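Local coordinates for esterase family protein (Staphylococcus aureus, PDB 7L0A) that probably hydrolyses S-formylglutathione to formate and glutathione, as a serine esterase of the alpha/beta-hydrolase fold, at residues Thr61-Met64 against Arg65-Ile69; Lys171-Ile174 against Ile175-Ser179. All coordinates share one frame; numbering follows the deposited sequence.

Interaction 1: Thr61-Met64 against Arg65-Ile69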
loop_
_atom_site.group_PDB
_atom_site.type_symbol
_atom_site.label_atom_id
_atom_site.label_comp_id
_atom_site.label_asym_id
_atom_site.label_seq_id
_atom_site.Cartn_x
_atom_site.Cartn_y
_atom_site.Cartn_z
ATOM N N THR B 61 9.339 -2.307 -9.970
ATOM C CA THR B 61 10.493 -2.047 -9.118
ATOM C C THR B 61 11.647 -1.341 -9.830
ATOM O O THR B 61 12.585 -0.879 -9.160
ATOM C CB THR B 61 11.058 -3.346 -8.480
ATOM O OG1 THR B 61 11.760 -4.133 -9.444
ATOM C CG2 THR B 61 9.987 -4.154 -7.781
ATOM N N THR B 62 11.614 -1.219 -11.161
ATOM C CA THR B 62 12.831 -0.845 -11.876
ATOM C C THR B 62 13.184 0.621 -11.669
ATOM O O THR B 62 14.367 0.958 -11.548
ATOM C CB THR B 62 12.675 -1.156 -13.365
ATOM O OG1 THR B 62 12.160 -2.486 -13.509
ATOM C CG2 THR B 62 13.991 -1.015 -14.057
ATOM N N TYR B 63 12.197 1.517 -11.679
ATOM C CA TYR B 63 12.506 2.917 -11.435
ATOM C C TYR B 63 13.117 3.086 -10.054
ATOM O O TYR B 63 14.083 3.840 -9.893
ATOM C CB TYR B 63 11.266 3.811 -11.578
ATOM C CG TYR B 63 11.207 4.590 -12.875
ATOM C CD1 TYR B 63 11.996 5.710 -13.061
ATOM C CD2 TYR B 63 10.385 4.194 -13.901
ATOM C CE1 TYR B 63 11.955 6.439 -14.260
ATOM C CE2 TYR B 63 10.315 4.915 -15.078
ATOM C CZ TYR B 63 11.126 6.021 -15.252
ATOM O OH TYR B 63 11.119 6.740 -16.435
ATOM N N MET B 64 12.587 2.362 -9.046
ATOM C CA MET B 64 13.164 2.441 -7.711
ATOM C C MET B 64 14.623 2.024 -7.712
ATOM O O MET B 64 15.453 2.656 -7.051
ATOM C CB MET B 64 12.387 1.559 -6.741
ATOM C CG MET B 64 10.959 2.010 -6.519
ATOM S SD MET B 64 10.795 3.663 -5.769
ATOM C CE MET B 64 11.728 3.518 -4.262
ATOM N N ARG B 65 14.954 0.943 -8.427
ATOM C CA ARG B 65 16.289 0.374 -8.387
ATOM C C ARG B 65 17.278 1.161 -9.239
ATOM O O ARG B 65 18.422 1.381 -8.815
ATOM C CB ARG B 65 16.232 -1.082 -8.829
ATOM C CG ARG B 65 15.529 -1.989 -7.852
ATOM C CD ARG B 65 14.910 -3.182 -8.531
ATOM N NE ARG B 65 15.874 -3.999 -9.216
ATOM C CZ ARG B 65 15.539 -5.019 -9.991
ATOM N NH1 ARG B 65 14.248 -5.308 -10.198
ATOM N NH2 ARG B 65 16.472 -5.697 -10.608
ATOM N N TYR B 66 16.876 1.585 -10.437
ATOM C CA TYR B 66 17.812 2.128 -11.412
ATOM C C TYR B 66 17.839 3.646 -11.455
ATOM O O TYR B 66 18.574 4.213 -12.286
ATOM C CB TYR B 66 17.482 1.522 -12.818
ATOM C CG TYR B 66 18.036 0.110 -12.888
ATOM C CD1 TYR B 66 17.393 -0.942 -12.269
ATOM C CD2 TYR B 66 19.282 -0.139 -13.436
ATOM C CE1 TYR B 66 17.961 -2.209 -12.211
ATOM C CE2 TYR B 66 19.849 -1.409 -13.407
ATOM C CZ TYR B 66 19.191 -2.431 -12.780
ATOM O OH TYR B 66 19.774 -3.691 -12.687
ATOM N N THR B 67 17.054 4.319 -10.606
ATOM C CA THR B 67 17.091 5.774 -10.479
ATOM C C THR B 67 17.039 6.105 -9.000
ATOM O O THR B 67 16.838 5.225 -8.157
ATOM C CB THR B 67 15.928 6.482 -11.201
ATOM O OG1 THR B 67 14.734 6.372 -10.419
ATOM C CG2 THR B 67 15.677 5.911 -12.576
ATOM N N SER B 68 17.177 7.390 -8.678
ATOM C CA SER B 68 16.909 7.872 -7.329
ATOM C C SER B 68 15.558 8.565 -7.237
ATOM O O SER B 68 15.411 9.532 -6.495
ATOM C CB SER B 68 18.028 8.803 -6.864
ATOM O OG SER B 68 19.268 8.138 -6.732
ATOM N N ILE B 69 14.538 8.082 -7.963
ATOM C CA ILE B 69 13.268 8.791 -7.991
ATOM C C ILE B 69 12.704 9.056 -6.598
ATOM O O ILE B 69 12.141 10.125 -6.347
ATOM C CB ILE B 69 12.258 8.039 -8.873
ATOM C CG1 ILE B 69 10.987 8.889 -9.041
ATOM C CG2 ILE B 69 11.939 6.688 -8.367
ATOM C CD1 ILE B 69 9.953 8.238 -9.878
#
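Thr67 OG1 donates to the carbonyl oxygen of Tyr63 (Tyr63 O to Thr67 OG1, 2.7 Å). The donor lies 32° out of the carbonyl plane, and the same hydroxyl accepts from Ile69 N, an ST turn. A weak bond from Thr67 N reaches Tyr63 O as well, so two donors grip this oxygen where helix 62-66 stops. Upstream, Arg65 N and Tyr66 N bond in helical fashion to the carbonyls of Thr61 and Thr62. The Arg65 chain, bent at chi3 (60°), brings NH1 to Thr61 OG1 at 2.9 Å; that oxygen lies in the guanidinium plane and is also bonded to Asp59.

Apolar contacts come next. Thr62 CG2 meets Tyr66 CD1 (3.8 Å), Thr67 CG2 approaches Tyr63 CD1 obliquely (3.7 Å), and the Met64 and Ile69 side chains cross at about a right angle, Met64 SD to Ile69 CG2 4.1 Å. Beyond the segments, Tyr63 OH bonds His128 ND1, and the Tyr63 ring meets Tyr244 edge-to-face. The Tyr63 side chain is about 8 Å from that of Ser129, the predicted nucleophile.

With one hydroxyl both donating to Tyr63 O and accepting from Ile69 N, the chain is held on both sides of the break between helices 62-66 and 69-75.

Interaction 2: Lys171-Ile174 against Ile175-Ser179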
loop_
_atom_site.group_PDB
_atom_site.type_symbol
_atom_site.label_atom_id
_atom_site.label_comp_id
_atom_site.label_asym_id
_atom_site.label_seq_id
_atom_site.Cartn_x
_atom_site.Cartn_y
_atom_site.Cartn_z
ATOM N N LYS B 171 4.405 -9.928 -29.136
ATOM C CA LYS B 171 4.932 -9.583 -30.460
ATOM C C LYS B 171 4.012 -10.098 -31.560
ATOM O O LYS B 171 3.779 -9.404 -32.558
ATOM C CB LYS B 171 6.339 -10.143 -30.652
ATOM C CG LYS B 171 7.019 -9.781 -31.976
ATOM C CD LYS B 171 7.233 -8.285 -32.087
ATOM C CE LYS B 171 8.025 -7.927 -33.343
ATOM N NZ LYS B 171 9.414 -8.472 -33.291
ATOM N N GLU B 172 3.456 -11.304 -31.389
ATOM C CA GLU B 172 2.579 -11.843 -32.424
ATOM C C GLU B 172 1.332 -10.987 -32.591
ATOM O O GLU B 172 0.825 -10.830 -33.718
ATOM C CB GLU B 172 2.193 -13.279 -32.085
ATOM C CG GLU B 172 1.492 -14.027 -33.196
ATOM C CD GLU B 172 2.433 -14.368 -34.322
ATOM O OE1 GLU B 172 3.673 -14.305 -34.121
ATOM O OE2 GLU B 172 1.923 -14.711 -35.409
ATOM N N ALA B 173 0.804 -10.439 -31.485
ATOM C CA ALA B 173 -0.343 -9.539 -31.565
ATOM C C ALA B 173 0.040 -8.211 -32.202
ATOM O O ALA B 173 -0.754 -7.635 -32.970
ATOM C CB ALA B 173 -0.949 -9.313 -30.179
ATOM N N ILE B 174 1.245 -7.713 -31.909
ATOM C CA ILE B 174 1.718 -6.468 -32.515
ATOM C C ILE B 174 1.865 -6.640 -34.029
ATOM O O ILE B 174 1.357 -5.827 -34.808
ATOM C CB ILE B 174 3.044 -6.019 -31.867
ATOM C CG1 ILE B 174 2.867 -5.641 -30.392
ATOM C CG2 ILE B 174 3.660 -4.820 -32.625
ATOM C CD1 ILE B 174 1.870 -4.524 -30.135
ATOM N N ILE B 175 2.552 -7.704 -34.473
ATOM C CA ILE B 175 2.699 -7.942 -35.909
ATOM C C ILE B 175 1.327 -8.065 -36.554
ATOM O O ILE B 175 1.070 -7.507 -37.633
ATOM C CB ILE B 175 3.537 -9.205 -36.169
ATOM C CG1 ILE B 175 4.992 -9.009 -35.760
ATOM C CG2 ILE B 175 3.541 -9.532 -37.665
ATOM C CD1 ILE B 175 5.811 -10.295 -35.717
ATOM N N GLY B 176 0.425 -8.817 -35.910
ATOM C CA GLY B 176 -0.856 -9.146 -36.522
ATOM C C GLY B 176 -1.824 -7.986 -36.625
ATOM O O GLY B 176 -2.749 -8.032 -37.449
ATOM N N ASN B 177 -1.607 -6.940 -35.850
ATOM C CA ASN B 177 -2.478 -5.775 -35.844
ATOM C C ASN B 177 -1.767 -4.513 -36.291
ATOM O O ASN B 177 -2.372 -3.433 -36.264
ATOM C CB ASN B 177 -3.067 -5.583 -34.439
ATOM C CG ASN B 177 -4.055 -6.676 -34.082
ATOM O OD1 ASN B 177 -5.167 -6.697 -34.595
ATOM N ND2 ASN B 177 -3.646 -7.602 -33.225
ATOM N N LEU B 178 -0.512 -4.623 -36.729
ATOM C CA LEU B 178 0.237 -3.462 -37.188
ATOM C C LEU B 178 -0.500 -2.736 -38.307
ATOM O O LEU B 178 -0.487 -1.504 -38.375
ATOM C CB LEU B 178 1.636 -3.888 -37.660
ATOM C CG LEU B 178 2.588 -2.736 -37.999
ATOM C CD1 LEU B 178 2.910 -1.908 -36.730
ATOM C CD2 LEU B 178 3.855 -3.234 -38.665
ATOM N N SER B 179 -1.133 -3.488 -39.207
ATOM C CA SER B 179 -1.829 -2.845 -40.320
ATOM C C SER B 179 -3.091 -2.111 -39.880
ATOM O O SER B 179 -3.750 -1.495 -40.735
ATOM C CB SER B 179 -2.160 -3.887 -41.389
ATOM O OG SER B 179 -3.209 -4.730 -40.971
#
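Lys171 and Ile175, one helical turn apart, lay their aliphatic chains against each other at a slant. The lysine leaves its backbone with CG anti to N (chi1 -177°), then bends at chi2 and again at chi4. CG and CE thereby both come to the Ile175 CD1 methyl, Lys171 CG to Ile175 CD1 being 4.0 Å. CE also comes within reach of the isoleucine CG1, so the lysine meets both outer carbons of the longer Ile175 branch. On the isoleucine side, CG1 lies 3.4 Å from Lys171 O. The touching between the two side chains is done by methylenes and a methyl. The same carbonyl oxygen accepts from Ile175 N, at 2.8 Å from Lys171 O.

Both segments lie on helix 168-177, at the surface of this alpha/beta-hydrolase fold and away from the predicted catalytic triad. Ile174 faces inward: its side chain packs on Trp166 and on Ala91 of helix 88-91, which Ala173 also touches. Lys171 touches Trp166 too.

Further along, Gly176 N bonds Glu172 O at 3.0 Å, and Asn177 N makes weak bonds to both Ala173 O and Ile174 O. The Asn177 side chain reinforces the first of these: CG lies anti to its carbonyl carbon, beside N (chi1 -69°), which folds the amide back along the helix until Asn177 ND2 donates to Ala173 O at 2.9 Å. The donor stands 19° from the plane of that carbonyl. Ala173 O thus accepts from both the backbone and the side chain of one residue, which would restrain the rotation of the amide. Leu178 CB passes 3.5 Å from Ile174 O.

In the fold
From the N terminus, the chain lays down strands 9-17, 24-32 and 49-53 before reaching interaction 1, which links helix 62-66 to the start of helix 69-75 ahead of strand 79-83. Its side chains touch strands 24-32, 49-53 and 79-83 and also helix 244-259, so early and late parts of the sequence meet around it. Interaction 2 follows strand 148-152, on helix 168-177, and joins that helix to helix 88-91 and nearby loops. Each contact spans a continuous stretch and encloses only a local turn; the two stand in series, neither nested nor crossing. The centres of interaction 1 and interaction 2 are about 31 Å apart. The nearest atoms of interaction 1 and interaction 2 are about 19 Å apart.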